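Polyphosphate:AMP phosphotransferase (PDB 3CZP) transfers phosphate from inorganic polyphosphate to AMP to make ADP, and less efficiently to GMP, with magnesium as cofactor. Local coordinates at residues I413-F422 and I435-W446. Sequence-based numbering, arbitrary orientation.
Sequences IDKQTQMERF and ITEEDWRNRDKW
Phe422 fills the tight end of the contact, sandwiched between Ile435 and Gln418. CD1 of Ile435 lies over one ring face, 3.8 Å from the Phe422 centroid, while CG of Gln418, one helical turn back, covers the opposite face. The ring's edge points at the face of Trp440 in a T-shaped pair, planes at 79°, and Phe422 CE2 comes within 3.3 Å of Asp439 O, a buried carbonyl oxygen that has no polar partner.

At the first turn of helix 415-427 the contact becomes polar. The Arg443 chain, stretched out to NE, carries its guanidinium end-on to Lys415 O in a bent fork: Arg443 NH1 at 2.9 Å lies near the carbonyl plane, NH2 at 3.0 Å well above it. Met419 N donates to the same oxygen. Arg443 NH1 also bonds to Gln418 OE1, 2.8 Å away, and CB of selenomethionine Met419 lies over one guanidinium face. Gln418 NE2 reaches Asp309 O in the P-loop-like segment after strand 300-307.

Trp446 is closely packed too, Lys415 CG over its six-membered ring and Ile413 O at its edge. Toward solvent the contact loosens: exposed Lys415 runs on across the indole, and the end of Met419 leads away.

In this second PPK2 domain, residues 435-446 probably belong to the lid of a P-loop kinase fold; one arginine cation, probably polarising both acceptors, supplies every hydrogen bond between the segments.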
# COMPACT_ATOMS: atom_id res chain seq x y z
N ILE A 413 23.44 -22.16 -15.81
CA ILE A 413 23.59 -23.59 -16.03
C ILE A 413 23.63 -23.82 -17.54
O ILE A 413 23.22 -22.92 -18.31
CB ILE A 413 22.47 -24.49 -15.38
CG1 ILE A 413 21.09 -24.23 -15.98
CG2 ILE A 413 22.43 -24.40 -13.84
CD1 ILE A 413 19.93 -25.00 -15.22
N ASP A 414 24.11 -24.99 -17.98
CA ASP A 414 24.08 -25.30 -19.42
C ASP A 414 22.80 -26.03 -19.79
O ASP A 414 21.98 -26.38 -18.91
CB ASP A 414 25.36 -25.99 -19.90
CG ASP A 414 25.64 -27.30 -19.18
OD1 ASP A 414 24.67 -28.00 -18.85
OD2 ASP A 414 26.85 -27.60 -18.95
N LYS A 415 22.58 -26.20 -21.10
CA LYS A 415 21.31 -26.74 -21.63
C LYS A 415 21.13 -28.18 -21.18
O LYS A 415 20.01 -28.64 -20.92
CB LYS A 415 21.30 -26.75 -23.17
CG LYS A 415 21.46 -25.40 -23.87
CD LYS A 415 21.44 -25.60 -25.40
CE LYS A 415 22.16 -24.50 -26.19
NZ LYS A 415 22.22 -24.87 -27.66
N GLN A 416 22.26 -28.88 -21.13
CA GLN A 416 22.36 -30.28 -20.80
C GLN A 416 21.98 -30.50 -19.33
O GLN A 416 21.23 -31.41 -19.02
CB GLN A 416 23.79 -30.80 -21.07
CG GLN A 416 24.24 -30.94 -22.61
CD GLN A 416 24.77 -29.62 -23.22
OE1 GLN A 416 24.71 -28.56 -22.61
NE2 GLN A 416 25.30 -29.70 -24.42
N THR A 417 22.51 -29.66 -18.45
CA THR A 417 22.15 -29.68 -17.00
C THR A 417 20.70 -29.26 -16.74
O THR A 417 19.99 -29.85 -15.90
CB THR A 417 23.11 -28.79 -16.19
OG1 THR A 417 24.41 -29.39 -16.19
CG2 THR A 417 22.63 -28.59 -14.75
N GLN A 418 20.22 -28.28 -17.49
CA GLN A 418 18.82 -27.93 -17.39
C GLN A 418 17.96 -29.14 -17.60
O GLN A 418 17.08 -29.42 -16.79
CB GLN A 418 18.44 -26.89 -18.43
CG GLN A 418 17.20 -26.15 -18.06
CD GLN A 418 16.84 -25.14 -19.07
OE1 GLN A 418 16.67 -25.48 -20.23
NE2 GLN A 418 16.76 -23.85 -18.66
N MSE A 419 18.20 -29.88 -18.68
CA MSE A 419 17.37 -31.00 -19.01
C MSE A 419 17.39 -32.15 -18.00
O MSE A 419 16.35 -32.82 -17.81
CB MSE A 419 17.80 -31.56 -20.35
CG MSE A 419 17.04 -32.75 -20.81
SE MSE A 419 18.19 -33.47 -22.19
CE MSE A 419 20.01 -33.18 -21.38
N GLU A 420 18.56 -32.42 -17.42
CA GLU A 420 18.72 -33.35 -16.29
C GLU A 420 17.82 -32.92 -15.16
O GLU A 420 17.17 -33.74 -14.52
CB GLU A 420 20.15 -33.31 -15.76
CG GLU A 420 21.19 -34.03 -16.60
CD GLU A 420 22.62 -33.77 -16.08
OE1 GLU A 420 22.84 -32.82 -15.28
OE2 GLU A 420 23.52 -34.51 -16.47
N ARG A 421 17.79 -31.62 -14.91
CA ARG A 421 16.99 -31.12 -13.81
C ARG A 421 15.49 -31.17 -14.16
O ARG A 421 14.67 -31.42 -13.28
CB ARG A 421 17.48 -29.72 -13.39
CG ARG A 421 18.95 -29.76 -12.86
CD ARG A 421 19.34 -28.46 -12.11
NE ARG A 421 20.70 -28.52 -11.59
CZ ARG A 421 21.36 -27.46 -11.11
NH1 ARG A 421 20.78 -26.28 -11.05
NH2 ARG A 421 22.58 -27.60 -10.64
N PHE A 422 15.15 -30.99 -15.44
CA PHE A 422 13.75 -31.06 -15.89
C PHE A 422 13.24 -32.49 -15.79
O PHE A 422 12.08 -32.70 -15.47
CB PHE A 422 13.60 -30.53 -17.32
CG PHE A 422 13.52 -29.01 -17.43
CD1 PHE A 422 13.89 -28.16 -16.39
CD2 PHE A 422 13.09 -28.43 -18.63
CE1 PHE A 422 13.81 -26.77 -16.54
CE2 PHE A 422 13.02 -27.06 -18.78
CZ PHE A 422 13.38 -26.22 -17.73
N ILE A 435 7.29 -29.99 -14.60
CA ILE A 435 7.80 -28.98 -15.56
C ILE A 435 6.73 -28.53 -16.56
O ILE A 435 6.27 -29.31 -17.40
CB ILE A 435 9.08 -29.48 -16.30
CG1 ILE A 435 10.29 -29.47 -15.35
CG2 ILE A 435 9.37 -28.62 -17.55
CD1 ILE A 435 10.77 -28.06 -14.95
N THR A 436 6.38 -27.25 -16.48
CA THR A 436 5.12 -26.75 -17.05
C THR A 436 5.15 -26.63 -18.58
O THR A 436 6.18 -26.87 -19.22
CB THR A 436 4.73 -25.40 -16.39
OG1 THR A 436 5.73 -24.42 -16.66
CG2 THR A 436 4.59 -25.56 -14.87
N GLU A 437 4.00 -26.28 -19.15
CA GLU A 437 3.83 -26.15 -20.62
C GLU A 437 4.78 -25.11 -21.25
O GLU A 437 5.24 -25.28 -22.38
CB GLU A 437 2.36 -25.81 -20.96
CG GLU A 437 2.03 -25.82 -22.46
CD GLU A 437 0.55 -25.53 -22.76
OE1 GLU A 437 -0.04 -24.65 -22.10
OE2 GLU A 437 -0.01 -26.18 -23.67
N GLU A 438 5.07 -24.04 -20.50
CA GLU A 438 5.80 -22.88 -21.01
C GLU A 438 7.33 -23.00 -21.04
O GLU A 438 7.96 -22.50 -21.97
CB GLU A 438 5.42 -21.61 -20.22
CG GLU A 438 5.79 -21.62 -18.72
CD GLU A 438 5.89 -20.23 -18.12
OE1 GLU A 438 5.10 -19.35 -18.52
OE2 GLU A 438 6.76 -20.02 -17.25
N ASP A 439 7.94 -23.63 -20.03
CA ASP A 439 9.41 -23.65 -19.93
C ASP A 439 10.07 -24.78 -20.75
O ASP A 439 11.28 -24.95 -20.70
CB ASP A 439 9.90 -23.61 -18.47
CG ASP A 439 9.27 -24.68 -17.59
OD1 ASP A 439 8.03 -24.72 -17.45
OD2 ASP A 439 10.04 -25.47 -17.00
N TRP A 440 9.26 -25.52 -21.51
CA TRP A 440 9.76 -26.29 -22.67
C TRP A 440 9.87 -25.41 -23.92
O TRP A 440 10.71 -25.66 -24.79
CB TRP A 440 8.87 -27.51 -22.96
CG TRP A 440 9.14 -28.63 -22.03
CD1 TRP A 440 8.33 -29.07 -21.02
CD2 TRP A 440 10.32 -29.45 -21.99
NE1 TRP A 440 8.93 -30.13 -20.37
CE2 TRP A 440 10.15 -30.38 -20.94
CE3 TRP A 440 11.51 -29.48 -22.75
CZ2 TRP A 440 11.13 -31.34 -20.62
CZ3 TRP A 440 12.48 -30.44 -22.43
CH2 TRP A 440 12.28 -31.35 -21.37
N ARG A 441 9.04 -24.37 -24.00
CA ARG A 441 9.15 -23.36 -25.05
C ARG A 441 10.33 -22.41 -24.79
O ARG A 441 11.13 -22.19 -25.70
CB ARG A 441 7.83 -22.57 -25.21
CG ARG A 441 6.61 -23.45 -25.57
CD ARG A 441 5.30 -22.67 -25.60
NE ARG A 441 4.13 -23.56 -25.63
CZ ARG A 441 2.87 -23.17 -25.86
NH1 ARG A 441 1.89 -24.08 -25.86
NH2 ARG A 441 2.57 -21.90 -26.08
N ASN A 442 10.46 -21.88 -23.56
CA ASN A 442 11.61 -21.00 -23.18
C ASN A 442 12.99 -21.64 -23.43
O ASN A 442 13.98 -20.94 -23.67
CB ASN A 442 11.55 -20.59 -21.69
CG ASN A 442 10.39 -19.63 -21.37
OD1 ASN A 442 9.91 -18.89 -22.24
ND2 ASN A 442 9.96 -19.64 -20.11
N ARG A 443 13.04 -22.97 -23.33
CA ARG A 443 14.26 -23.74 -23.57
C ARG A 443 14.68 -23.68 -25.05
O ARG A 443 15.87 -23.70 -25.37
CB ARG A 443 14.04 -25.18 -23.08
CG ARG A 443 15.10 -26.18 -23.51
CD ARG A 443 14.84 -27.58 -22.90
NE ARG A 443 15.91 -28.52 -23.24
CZ ARG A 443 17.13 -28.50 -22.71
NH1 ARG A 443 17.47 -27.59 -21.81
NH2 ARG A 443 18.04 -29.37 -23.11
N ASP A 444 13.70 -23.58 -25.96
CA ASP A 444 13.95 -23.37 -27.40
C ASP A 444 14.24 -21.89 -27.74
O ASP A 444 14.43 -21.54 -28.90
CB ASP A 444 12.76 -23.89 -28.25
CG ASP A 444 12.44 -25.40 -28.03
OD1 ASP A 444 13.07 -26.06 -27.17
OD2 ASP A 444 11.52 -25.91 -28.72
N LYS A 445 14.25 -21.04 -26.70
CA LYS A 445 14.60 -19.62 -26.82
C LYS A 445 15.93 -19.34 -26.11
O LYS A 445 16.25 -18.20 -25.82
CB LYS A 445 13.49 -18.72 -26.22
CG LYS A 445 12.10 -18.86 -26.86
CD LYS A 445 11.09 -17.84 -26.28
CE LYS A 445 10.84 -16.64 -27.20
NZ LYS A 445 10.01 -16.98 -28.42
N TRP A 446 16.72 -20.39 -25.87
CA TRP A 446 17.99 -20.31 -25.11
C TRP A 446 19.05 -19.24 -25.50
O TRP A 446 19.58 -18.54 -24.62
CB TRP A 446 18.67 -21.67 -25.13
CG TRP A 446 19.90 -21.73 -24.24
CD1 TRP A 446 21.17 -21.31 -24.55
CD2 TRP A 446 19.96 -22.24 -22.92
NE1 TRP A 446 22.01 -21.51 -23.48
CE2 TRP A 446 21.30 -22.10 -22.47
CE3 TRP A 446 19.02 -22.83 -22.07
CZ2 TRP A 446 21.71 -22.51 -21.22
CZ3 TRP A 446 19.44 -23.24 -20.83
CH2 TRP A 446 20.77 -23.08 -20.41